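Local coordinates for glutathione S-transferase omega-like 2 (Saccharomyces cerevisiae, PDB 5LKB), which acts as a glutathione-dependent thiol transferase and dehydroascorbate reductase, reduces dimethylarsinic acid and reacts with glutathionyl-(hydro)quinones, at residues A[329-332]-A[333-337]; A[320-323]-A[324-328]; A[295-298]-A[299-303]; A[53-56]-A[57-61]; A[213-217]-A[218-222]. All coordinates share one frame; numbering follows the deposited sequence.

From the N terminus the order is interaction 4, 5, 3, 2 and 1. Each lies within one continuous run of residues, so none closes a long loop; they follow in series without nesting or crossing. Interaction 4 ends helix 47-58 of the thioredoxin-like domain, and the other four belong to the helical C-terminal domain. Interaction 5 lies in the last turns of helix 205-220, interaction 3 in helix 285-304, interaction 2 in helix 317-329, and interaction 1 is the short helix that follows. Interaction 1 touches three others: Ala332 packs on Ala57 and Leu58 of interaction 4, Phe333 on Leu326 of interaction 2, and Thr337 on Ile295 of interaction 3. Interactions 2 and 3 also meet, through Val323 and Ile295. Interaction 5 touches none.

Interaction 1 of 5, residues A[329-332]-A[333-337]; sequences NYDA and FRYTT
Tyr335 brings the rim of its ring alongside Asp331, four residues back on the short helix 331-334, which follows helix 317-329 in the helical C-terminal domain of this glutathione transferase. Asp331 CB meets that rim in the ring plane, 3.7 Å from Tyr335 CD2, while the carboxylate is turned 74° from the ring. Tyr330 holds the N-cap position; its carbonyl oxygen accepts Phe333 N, which comes from above the carbonyl plane, and Arg334 N at 3.1 Å, which lies in it. On the same turn Tyr330 CB touches Phe333 CD1 at 3.5 Å, and the Phe333 ring goes on to meet Tyr291 edge-to-face. Thr336 carries its hydroxyl between its backbone N and carbonyl carbon (chi1 59°), from where OG1 donates to Ala332 O at 2.7 Å. The same hydroxyl is hydrogen-bonded to His50 of helix 47-58, and Ala332 packs on Ala57 and Leu58, which joins the two domains at this turn. The helix then runs into a type I turn from Arg334 to Thr337; just before it Phe333 O is gripped from opposite faces of its plane: by Thr336 N on one and by Thr337 OG1, 2.7 Å away, on the other.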
# COMPACT_ATOMS: atom_id res chain seq x y z
N ASN A 329 -8.64 -22.15 11.58
CA ASN A 329 -8.87 -23.51 12.04
C ASN A 329 -8.14 -23.83 13.33
O ASN A 329 -8.38 -24.91 13.90
CB ASN A 329 -8.56 -24.56 10.96
CG ASN A 329 -9.57 -24.50 9.84
OD1 ASN A 329 -10.76 -24.30 10.11
ND2 ASN A 329 -9.11 -24.63 8.60
N TYR A 330 -7.30 -22.94 13.84
CA TYR A 330 -6.58 -23.14 15.11
C TYR A 330 -6.83 -21.96 16.03
O TYR A 330 -6.36 -20.85 15.77
CB TYR A 330 -5.09 -23.28 14.85
CG TYR A 330 -4.72 -24.51 14.09
CD1 TYR A 330 -4.97 -24.67 12.76
CD2 TYR A 330 -4.07 -25.56 14.76
CE1 TYR A 330 -4.62 -25.83 12.08
CE2 TYR A 330 -3.71 -26.70 14.08
CZ TYR A 330 -3.98 -26.85 12.78
OH TYR A 330 -3.62 -28.02 12.11
N ASP A 331 -7.56 -22.19 17.12
CA ASP A 331 -7.92 -21.10 18.02
C ASP A 331 -6.69 -20.39 18.60
O ASP A 331 -6.78 -19.19 18.93
CB ASP A 331 -8.77 -21.60 19.19
CG ASP A 331 -10.16 -22.05 18.77
OD1 ASP A 331 -10.57 -21.83 17.61
OD2 ASP A 331 -10.80 -22.64 19.67
N ALA A 332 -5.58 -21.10 18.80
CA ALA A 332 -4.37 -20.47 19.37
C ALA A 332 -3.88 -19.33 18.49
O ALA A 332 -3.25 -18.41 19.01
CB ALA A 332 -3.24 -21.47 19.52
N PHE A 333 -4.13 -19.45 17.19
CA PHE A 333 -3.76 -18.42 16.22
C PHE A 333 -4.84 -17.33 16.15
O PHE A 333 -4.57 -16.16 16.43
CB PHE A 333 -3.50 -19.07 14.87
CG PHE A 333 -2.25 -19.93 14.80
CD1 PHE A 333 -2.25 -21.24 15.31
CD2 PHE A 333 -1.07 -19.46 14.28
CE1 PHE A 333 -1.10 -22.05 15.21
CE2 PHE A 333 0.06 -20.28 14.16
CZ PHE A 333 0.05 -21.58 14.67
N ARG A 334 -6.10 -17.73 15.86
CA ARG A 334 -7.14 -16.72 15.67
C ARG A 334 -7.25 -15.81 16.89
O ARG A 334 -7.33 -14.58 16.76
CB ARG A 334 -8.48 -17.43 15.47
CG ARG A 334 -9.60 -16.53 15.16
CD ARG A 334 -10.73 -17.49 14.85
NE ARG A 334 -11.97 -16.85 14.47
CZ ARG A 334 -13.03 -17.53 14.01
NH1 ARG A 334 -13.00 -18.88 13.89
NH2 ARG A 334 -14.12 -16.89 13.68
N TYR A 335 -7.31 -16.41 18.09
CA TYR A 335 -7.70 -15.64 19.27
C TYR A 335 -6.53 -14.98 19.96
O TYR A 335 -6.72 -14.27 20.96
CB TYR A 335 -8.57 -16.50 20.22
CG TYR A 335 -9.86 -16.88 19.54
CD1 TYR A 335 -10.80 -15.92 19.22
CD2 TYR A 335 -10.10 -18.17 19.13
CE1 TYR A 335 -12.01 -16.25 18.55
CE2 TYR A 335 -11.30 -18.50 18.45
CZ TYR A 335 -12.22 -17.52 18.17
OH TYR A 335 -13.41 -17.79 17.50
N THR A 336 -5.34 -15.07 19.36
CA THR A 336 -4.22 -14.23 19.73
C THR A 336 -3.89 -13.17 18.71
O THR A 336 -2.95 -12.40 18.94
CB THR A 336 -2.95 -15.05 19.95
OG1 THR A 336 -2.52 -15.80 18.83
CG2 THR A 336 -3.12 -16.05 21.16
N THR A 337 -4.65 -13.13 17.61
CA THR A 337 -4.42 -12.20 16.49
C THR A 337 -5.39 -11.05 16.64
O THR A 337 -6.61 -11.25 16.53
CB THR A 337 -4.58 -12.92 15.17
OG1 THR A 337 -3.66 -14.01 15.10
CG2 THR A 337 -4.29 -11.97 13.97

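Interaction 2 of 5, residues A[320-323]-A[324-328]; sequences HLWV and RNLYW
Helix 317-329 carries an arginine-on-histidine stack one turn apart: the guanidinium of Arg324 lies flat on the ring of His320, with centres 3.7 Å apart and planes only 8° from parallel. NE sits over the middle of the imidazole, and CD rests on the same face. The chain reaches this place by folding back at chi3 (-64°), which also turns NE toward the backbone of the previous turn. There NE donates to His320 O at 3.0 Å, the oxygen lying in the guanidinium plane. Arg324 N reaches the same oxygen from the opposite face of its carbonyl, so one residue grips this acceptor twice. The outer end of the guanidinium is engaged as well, through NH1 and Pro369 O. With an alanine here the face of His320 would probably lose its cover, His320 O would keep only the backbone N of this residue as donor, and the bond to Pro369 O would go. In the all-helical C-terminal domain of the GST fold, Trp322 packs on Leu290 of helix 285-304 and its NE1 is bonded to Asp287; Leu326 CD1 lies over the face of its six-membered ring, toward the rim, in a CH-pi contact, 3.5 Å from Trp322 CZ2. A water joins Trp322 O to Asn325 ND2, 2.9 Å from the latter, and Asn325 OD1 pairs with Asn329.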
# COMPACT_ATOMS: atom_id res chain seq x y z
N HIS A 320 -1.06 -18.13 1.15
CA HIS A 320 -2.36 -17.64 1.52
C HIS A 320 -3.27 -18.77 2.06
O HIS A 320 -4.03 -18.57 3.01
CB HIS A 320 -3.00 -16.92 0.32
CG HIS A 320 -4.27 -16.17 0.64
ND1 HIS A 320 -5.30 -16.09 -0.25
CD2 HIS A 320 -4.64 -15.44 1.72
CE1 HIS A 320 -6.26 -15.35 0.24
NE2 HIS A 320 -5.91 -14.94 1.45
N LEU A 321 -3.22 -19.95 1.43
CA LEU A 321 -3.99 -21.08 1.93
C LEU A 321 -3.49 -21.53 3.30
O LEU A 321 -4.28 -21.70 4.24
CB LEU A 321 -3.88 -22.19 0.91
CG LEU A 321 -4.56 -23.50 1.33
CD1 LEU A 321 -6.01 -23.34 1.43
CD2 LEU A 321 -4.19 -24.55 0.27
N TRP A 322 -2.15 -21.60 3.45
CA TRP A 322 -1.54 -22.01 4.69
C TRP A 322 -1.89 -21.06 5.85
O TRP A 322 -2.19 -21.51 6.96
CB TRP A 322 -0.04 -22.13 4.43
CG TRP A 322 0.83 -22.21 5.65
CD1 TRP A 322 1.23 -23.35 6.32
CD2 TRP A 322 1.43 -21.13 6.36
NE1 TRP A 322 2.01 -23.01 7.37
CE2 TRP A 322 2.16 -21.65 7.42
CE3 TRP A 322 1.39 -19.73 6.19
CZ2 TRP A 322 2.87 -20.84 8.31
CZ3 TRP A 322 2.08 -18.94 7.03
CH2 TRP A 322 2.80 -19.48 8.11
N VAL A 323 -1.85 -19.74 5.62
CA VAL A 323 -2.05 -18.83 6.74
C VAL A 323 -3.52 -18.77 7.12
O VAL A 323 -3.86 -18.60 8.29
CB VAL A 323 -1.43 -17.43 6.42
CG1 VAL A 323 -2.34 -16.60 5.48
CG2 VAL A 323 -1.27 -16.63 7.67
N ARG A 324 -4.41 -18.88 6.12
CA ARG A 324 -5.84 -18.93 6.40
C ARG A 324 -6.20 -20.20 7.15
O ARG A 324 -7.03 -20.15 8.07
CB ARG A 324 -6.67 -18.82 5.12
CG ARG A 324 -6.66 -17.39 4.61
CD ARG A 324 -7.48 -17.31 3.33
NE ARG A 324 -6.91 -18.09 2.24
CZ ARG A 324 -7.59 -18.42 1.15
NH1 ARG A 324 -8.85 -18.07 1.03
NH2 ARG A 324 -7.01 -19.14 0.19
N ASN A 325 -5.57 -21.33 6.81
CA ASN A 325 -5.83 -22.57 7.55
C ASN A 325 -5.45 -22.39 9.02
O ASN A 325 -6.21 -22.76 9.93
CB ASN A 325 -5.06 -23.75 6.95
CG ASN A 325 -5.31 -25.06 7.71
OD1 ASN A 325 -6.46 -25.41 7.96
ND2 ASN A 325 -4.26 -25.75 8.04
N LEU A 326 -4.28 -21.79 9.29
CA LEU A 326 -3.86 -21.57 10.68
C LEU A 326 -4.79 -20.61 11.39
O LEU A 326 -5.24 -20.87 12.52
CB LEU A 326 -2.41 -21.11 10.74
CG LEU A 326 -1.38 -22.09 10.23
CD1 LEU A 326 -0.02 -21.48 10.23
CD2 LEU A 326 -1.37 -23.38 11.06
N TYR A 327 -5.10 -19.48 10.75
CA TYR A 327 -5.92 -18.49 11.43
C TYR A 327 -7.30 -19.04 11.74
O TYR A 327 -7.77 -18.90 12.86
CB TYR A 327 -6.03 -17.25 10.52
CG TYR A 327 -6.96 -16.18 11.13
CD1 TYR A 327 -6.45 -15.22 11.98
CD2 TYR A 327 -8.34 -16.18 10.89
CE1 TYR A 327 -7.24 -14.30 12.59
CE2 TYR A 327 -9.12 -15.25 11.47
CZ TYR A 327 -8.58 -14.33 12.35
OH TYR A 327 -9.36 -13.37 12.90
N TRP A 328 -7.99 -19.60 10.74
CA TRP A 328 -9.40 -19.95 10.95
C TRP A 328 -9.59 -21.23 11.70
O TRP A 328 -10.62 -21.40 12.36
CB TRP A 328 -10.15 -20.01 9.63
CG TRP A 328 -10.26 -18.65 8.94
CD1 TRP A 328 -9.55 -18.24 7.87
CD2 TRP A 328 -11.14 -17.57 9.29
NE1 TRP A 328 -9.90 -16.94 7.51
CE2 TRP A 328 -10.87 -16.50 8.37
CE3 TRP A 328 -12.09 -17.38 10.31
CZ2 TRP A 328 -11.59 -15.30 8.42
CZ3 TRP A 328 -12.79 -16.18 10.36
CH2 TRP A 328 -12.53 -15.16 9.42
O HOH W 1 -1.76 -24.69 7.12

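Interaction 3 of 5, residues A[295-298]-A[299-303]; sequences IRFD and PVYVQ
Arg296 and Tyr301 run side by side in the same direction, five residues apart, across a pi-type turn where helix 285-304 is kinked in the GST C-terminal domain. The arginine's aliphatic part follows the tyrosine: CB lies 3.6 Å from Tyr301 CE2, and CD comes to 3.5 Å from Tyr301 OH. Arg296 O stands over one face of the tyrosine ring, offset to its rim, and accepts both Tyr301 N at 3.1 Å and Val300 N, the wide turn adding its bond to the ordinary one. Beyond the tyrosine the guanidinium is bonded to Thr292 O, Ala45 O and His50 ND1, and the Arg296 side chain comes within about 6 Å of that of the catalytic nucleophile Cys46 (nearest atoms); Tyr301 OH pairs with Tyr346 OH.

Phe297 is set otherwise. With CG swung anti to its own nitrogen (chi1 -161°), it crosses Tyr301 at nearly a right angle, Phe297 CD2 to Tyr301 CD2 4.0 Å, and the tyrosine's CB lies over its face. It also crosses Val302, whose CG2 touches Phe297 CE1 at 3.7 Å, while Val302 N bonds to Phe297 O in a second five-residue step. Asp298 points alongside Val302, its carboxylate held by Ile312 N and, through a salt bridge, by Arg313. Pro299 has no N-H to offer; its CD and CG lie against Ile295 O. One turn later a water repairs the interrupted pattern, donating to Asp298 O at 2.7 Å and accepting from Gln303 N at 3.0 Å.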
# COMPACT_ATOMS: atom_id res chain seq x y z
N ILE A 295 0.65 -13.03 8.84
CA ILE A 295 -0.66 -12.51 9.23
C ILE A 295 -0.71 -10.98 9.27
O ILE A 295 -1.79 -10.39 9.12
CB ILE A 295 -1.13 -13.14 10.57
CG1 ILE A 295 -2.65 -13.10 10.68
CG2 ILE A 295 -0.48 -12.50 11.75
CD1 ILE A 295 -3.41 -13.96 9.71
N ARG A 296 0.44 -10.34 9.45
CA ARG A 296 0.60 -8.89 9.47
C ARG A 296 0.92 -8.32 8.08
O ARG A 296 0.95 -7.08 7.90
CB ARG A 296 1.70 -8.50 10.48
CG ARG A 296 1.28 -8.68 11.90
CD ARG A 296 2.48 -8.52 12.86
NE ARG A 296 2.00 -8.58 14.26
CZ ARG A 296 1.52 -9.69 14.86
NH1 ARG A 296 1.55 -10.83 14.26
NH2 ARG A 296 0.97 -9.56 16.04
N PHE A 297 1.17 -9.19 7.12
CA PHE A 297 1.77 -8.71 5.86
C PHE A 297 0.79 -7.87 5.07
O PHE A 297 1.10 -6.71 4.72
CB PHE A 297 2.28 -9.91 5.04
CG PHE A 297 3.28 -9.54 3.98
CD1 PHE A 297 2.86 -9.17 2.71
CD2 PHE A 297 4.62 -9.61 4.24
CE1 PHE A 297 3.79 -8.81 1.75
CE2 PHE A 297 5.55 -9.24 3.25
CZ PHE A 297 5.16 -8.86 2.03
N ASP A 298 -0.42 -8.41 4.81
CA ASP A 298 -1.38 -7.61 4.05
C ASP A 298 -1.97 -6.48 4.88
O ASP A 298 -2.14 -5.37 4.33
CB ASP A 298 -2.48 -8.49 3.42
CG ASP A 298 -1.95 -9.42 2.36
OD1 ASP A 298 -0.75 -9.32 2.02
OD2 ASP A 298 -2.73 -10.23 1.81
N PRO A 299 -2.30 -6.66 6.15
CA PRO A 299 -2.86 -5.54 6.93
C PRO A 299 -1.93 -4.36 7.15
O PRO A 299 -2.42 -3.24 7.32
CB PRO A 299 -3.25 -6.22 8.26
CG PRO A 299 -3.56 -7.59 7.89
CD PRO A 299 -2.53 -7.95 6.83
N VAL A 300 -0.61 -4.60 7.25
CA VAL A 300 0.38 -3.55 7.58
C VAL A 300 1.58 -3.54 6.64
O VAL A 300 1.96 -2.48 6.12
CB VAL A 300 0.87 -3.70 9.04
CG1 VAL A 300 2.11 -2.82 9.25
CG2 VAL A 300 -0.28 -3.33 9.95
N TYR A 301 2.28 -4.64 6.47
CA TYR A 301 3.61 -4.54 5.89
C TYR A 301 3.59 -4.04 4.43
O TYR A 301 4.51 -3.36 3.99
CB TYR A 301 4.37 -5.85 5.99
CG TYR A 301 4.63 -6.28 7.43
CD1 TYR A 301 4.87 -5.36 8.46
CD2 TYR A 301 4.63 -7.62 7.74
CE1 TYR A 301 5.15 -5.81 9.78
CE2 TYR A 301 4.92 -8.06 9.02
CZ TYR A 301 5.16 -7.15 10.01
OH TYR A 301 5.43 -7.54 11.31
N VAL A 302 2.56 -4.40 3.66
CA VAL A 302 2.43 -3.94 2.28
C VAL A 302 2.42 -2.40 2.20
O VAL A 302 3.29 -1.80 1.55
CB VAL A 302 1.18 -4.54 1.62
CG1 VAL A 302 0.90 -3.88 0.26
CG2 VAL A 302 1.39 -6.01 1.37
N GLN A 303 1.48 -1.74 2.86
CA GLN A 303 1.38 -0.29 2.78
C GLN A 303 2.43 0.42 3.61
O GLN A 303 3.01 1.43 3.17
CB GLN A 303 -0.01 0.17 3.20
CG GLN A 303 -0.36 1.61 2.98
CD GLN A 303 0.25 2.58 3.94
OE1 GLN A 303 0.44 2.29 5.12
NE2 GLN A 303 0.58 3.77 3.45
O HOH W 2 -1.14 -2.90 3.80

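Interaction 4 of 5, residues A[53-56]-A[57-61]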
# COMPACT_ATOMS: atom_id res chain seq x y z
N LEU A 53 2.54 -15.89 22.59
CA LEU A 53 1.14 -16.09 22.90
C LEU A 53 0.62 -17.35 22.23
O LEU A 53 -0.09 -18.14 22.87
CB LEU A 53 0.32 -14.91 22.45
CG LEU A 53 0.51 -13.62 23.16
CD1 LEU A 53 -0.40 -12.54 22.53
CD2 LEU A 53 0.21 -13.70 24.65
N ILE A 54 0.97 -17.58 20.97
CA ILE A 54 0.52 -18.76 20.25
C ILE A 54 1.05 -20.01 20.97
O ILE A 54 0.32 -20.99 21.20
CB ILE A 54 0.97 -18.73 18.78
CG1 ILE A 54 0.25 -17.57 18.05
CG2 ILE A 54 0.66 -20.04 18.09
CD1 ILE A 54 0.95 -17.12 16.81
N THR A 55 2.33 -19.99 21.31
CA THR A 55 2.96 -21.15 21.93
C THR A 55 2.40 -21.40 23.32
O THR A 55 2.13 -22.55 23.68
CB THR A 55 4.47 -20.93 21.95
OG1 THR A 55 4.99 -20.73 20.61
CG2 THR A 55 5.19 -22.18 22.47
N ARG A 56 2.19 -20.34 24.10
CA ARG A 56 1.54 -20.46 25.39
C ARG A 56 0.19 -21.16 25.28
O ARG A 56 -0.18 -22.02 26.11
CB ARG A 56 1.45 -19.10 26.09
CG ARG A 56 0.58 -19.05 27.35
CD ARG A 56 0.74 -17.72 27.96
NE ARG A 56 -0.24 -17.38 29.00
CZ ARG A 56 -1.38 -16.71 28.86
NH1 ARG A 56 -1.79 -16.23 27.66
NH2 ARG A 56 -2.10 -16.42 29.93
N ALA A 57 -0.61 -20.80 24.29
CA ALA A 57 -1.90 -21.46 24.13
C ALA A 57 -1.74 -22.92 23.71
O ALA A 57 -2.41 -23.81 24.29
CB ALA A 57 -2.74 -20.72 23.10
N LEU A 58 -0.92 -23.20 22.71
CA LEU A 58 -0.80 -24.54 22.13
C LEU A 58 -0.27 -25.51 23.17
O LEU A 58 -0.62 -26.69 23.18
CB LEU A 58 0.14 -24.52 20.92
CG LEU A 58 -0.43 -23.90 19.62
CD1 LEU A 58 0.66 -23.82 18.55
CD2 LEU A 58 -1.55 -24.68 19.04
N LYS A 59 0.59 -25.02 24.05
CA LYS A 59 1.17 -25.90 25.07
C LYS A 59 0.34 -25.93 26.34
O LYS A 59 0.77 -26.57 27.32
CB LYS A 59 2.62 -25.50 25.34
CG LYS A 59 3.61 -25.90 24.20
CD LYS A 59 3.72 -27.39 24.00
CE LYS A 59 4.67 -27.97 25.02
NZ LYS A 59 4.28 -29.40 25.43
N GLY A 60 -0.83 -25.27 26.36
CA GLY A 60 -1.73 -25.39 27.50
C GLY A 60 -1.29 -24.71 28.77
O GLY A 60 -1.53 -25.24 29.87
N LEU A 61 -0.59 -23.59 28.67
CA LEU A 61 0.05 -22.90 29.76
C LEU A 61 -0.64 -21.61 30.16
O LEU A 61 -0.07 -20.82 30.92
CB LEU A 61 1.54 -22.65 29.43
CG LEU A 61 2.36 -23.87 29.14
CD1 LEU A 61 3.70 -23.54 28.48
CD2 LEU A 61 2.58 -24.62 30.49
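A Schellman motif ends helix 47-58, with Leu61 N bonded back to Arg56 O and Gly60 N to Ala57 O, both at 3.0 Å. Gly60 is its C-prime residue, and its positive phi (71°) turns the chain out of the helix so that the 6-to-1 bond of Leu61 can form, almost straight at the hydrogen (168°). Before that the regular i to i+4 pattern holds, up to Lys59 N on Thr55 O at 2.9 Å. Ile54 and Leu58 point the same way along one flank, Ile54 CG2 to Leu58 CD1 3.8 Å, and Leu58 CG also rests 3.4 Å from Ile54 O. The helix is the crossover of the beta-alpha-beta unit formed by strand 38-42, helix 47-58 and the parallel strand 66-69 in the thioredoxin-like domain, and this flank meets the C-terminal domain: Ile54 on Tyr291 and Phe333, Leu58 on Ile288. Arg56 leaves on another side, extended from CG to NE, passing Leu61 with CG 4.3 Å from Leu61 CB. Its guanidinium reaches backbone carbonyls, NE to Ile65 O just beyond the turn and NH1 to Asp100 O much later in the chain. Lys59 instead is folded along its length; CB lies 3.4 Å from Thr55 O, and NZ is bonded to the carbonyls of Thr197 and His194. Leu61 packs against Leu181, Phe186 and Val190.

Interaction 5 of 5, residues A[213-217]-A[218-222]; sequences SWVYD and SINNG
Tyr216 and Asn221 form the main side-chain pair in the last turns of helix 205-220, and the kind of contact is CH-pi: Asn221 CB sits over one face of the tyrosine ring, 4.1 Å from its centroid and offset to the rim. The two side chains point the same way, with ring and amide planes 12° apart. Tyr216 turns its ring away from its own amide (chi1 171°) and forward along the helix, to the residue five places on. A leucine in its place would probably lose the flat face against which Asn221 CB rests and open a gap beside it.

Among the backbone hydrogen bonds the helix widens into a pi-type turn. Val215 O accepts Ile219 N and Asn220 N from opposite faces of its carbonyl plane, each at 2.9 Å, and Tyr216 O takes Asn221 N at 2.8 Å in its own plane. These five-residue steps bring Asn221 round to the face of the ring.

Apolar contacts lie on another flank and are looser: Val215 CG1 to Ile219 CB 4.2 Å, and Trp214 CZ3 to Ile219 CD1 4.4 Å. Val215 and Ile219 also pack on Leu290 of helix 285-304.

One water-mediated link completes the set: a water donates to Asp217 OD1 at 2.9 Å and accepts from Asn221 ND2 at 3.1 Å. With ND2 so engaged, Asn221 OD1 accepts from NE of Arg15, a glutathione-binding residue, consistent with a second-shell position behind the glutathione site between the two GST domains.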
# COMPACT_ATOMS: atom_id res chain seq x y z
N SER A 213 16.21 -19.96 10.24
CA SER A 213 17.33 -19.05 10.06
C SER A 213 17.11 -18.08 8.89
O SER A 213 17.33 -16.88 9.05
CB SER A 213 18.64 -19.85 9.87
OG SER A 213 19.71 -18.93 9.80
N TRP A 214 16.76 -18.61 7.71
CA TRP A 214 16.58 -17.69 6.57
C TRP A 214 15.24 -16.98 6.63
O TRP A 214 15.13 -15.86 6.11
CB TRP A 214 16.79 -18.39 5.21
CG TRP A 214 15.93 -19.54 4.86
CD1 TRP A 214 16.22 -20.88 5.07
CD2 TRP A 214 14.68 -19.52 4.19
NE1 TRP A 214 15.23 -21.66 4.58
CE2 TRP A 214 14.27 -20.86 4.01
CE3 TRP A 214 13.86 -18.49 3.69
CZ2 TRP A 214 13.05 -21.21 3.40
CZ3 TRP A 214 12.66 -18.84 3.08
CH2 TRP A 214 12.27 -20.17 2.90
N VAL A 215 14.21 -17.60 7.20
CA VAL A 215 12.96 -16.87 7.38
C VAL A 215 13.17 -15.70 8.32
O VAL A 215 12.64 -14.60 8.11
CB VAL A 215 11.83 -17.82 7.84
CG1 VAL A 215 10.61 -17.03 8.33
CG2 VAL A 215 11.47 -18.73 6.73
N TYR A 216 14.00 -15.87 9.36
CA TYR A 216 14.29 -14.74 10.23
C TYR A 216 14.90 -13.57 9.47
O TYR A 216 14.43 -12.42 9.55
CB TYR A 216 15.18 -15.15 11.41
CG TYR A 216 15.64 -13.94 12.17
CD1 TYR A 216 14.82 -13.29 13.07
CD2 TYR A 216 16.88 -13.32 11.89
CE1 TYR A 216 15.18 -12.17 13.70
CE2 TYR A 216 17.28 -12.18 12.53
CZ TYR A 216 16.43 -11.57 13.43
OH TYR A 216 16.76 -10.43 14.07
N ASP A 217 15.99 -13.81 8.75
CA ASP A 217 16.73 -12.71 8.19
C ASP A 217 15.95 -12.04 7.07
O ASP A 217 16.06 -10.82 6.90
CB ASP A 217 18.07 -13.16 7.63
CG ASP A 217 19.11 -13.38 8.74
OD1 ASP A 217 19.25 -12.54 9.67
OD2 ASP A 217 19.79 -14.43 8.67
N SER A 218 15.24 -12.83 6.28
CA SER A 218 14.64 -12.38 5.03
C SER A 218 13.16 -12.02 5.14
O SER A 218 12.68 -11.32 4.24
CB SER A 218 14.82 -13.39 3.90
OG SER A 218 14.01 -14.60 4.10
N ILE A 219 12.43 -12.47 6.15
CA ILE A 219 10.98 -12.29 6.22
C ILE A 219 10.63 -11.67 7.56
O ILE A 219 10.12 -10.55 7.64
CB ILE A 219 10.24 -13.61 5.94
CG1 ILE A 219 10.54 -14.05 4.49
CG2 ILE A 219 8.76 -13.48 6.19
CD1 ILE A 219 10.14 -15.40 4.07
N ASN A 220 10.88 -12.40 8.66
CA ASN A 220 10.53 -11.89 9.98
C ASN A 220 11.16 -10.53 10.24
O ASN A 220 10.48 -9.55 10.58
CB ASN A 220 10.92 -12.85 11.12
CG ASN A 220 10.23 -14.17 11.07
OD1 ASN A 220 9.05 -14.33 10.69
ND2 ASN A 220 10.93 -15.16 11.58
N ASN A 221 12.51 -10.47 10.15
CA ASN A 221 13.24 -9.22 10.23
C ASN A 221 13.36 -8.54 8.86
O ASN A 221 13.61 -7.33 8.83
CB ASN A 221 14.65 -9.43 10.84
CG ASN A 221 15.20 -8.18 11.42
OD1 ASN A 221 14.53 -7.38 12.10
ND2 ASN A 221 16.49 -7.96 11.20
N GLY A 222 13.17 -9.29 7.78
CA GLY A 222 13.29 -8.68 6.46
C GLY A 222 12.30 -7.55 6.24
O GLY A 222 12.65 -6.50 5.71
O HOH W 3 18.56 -9.75 9.72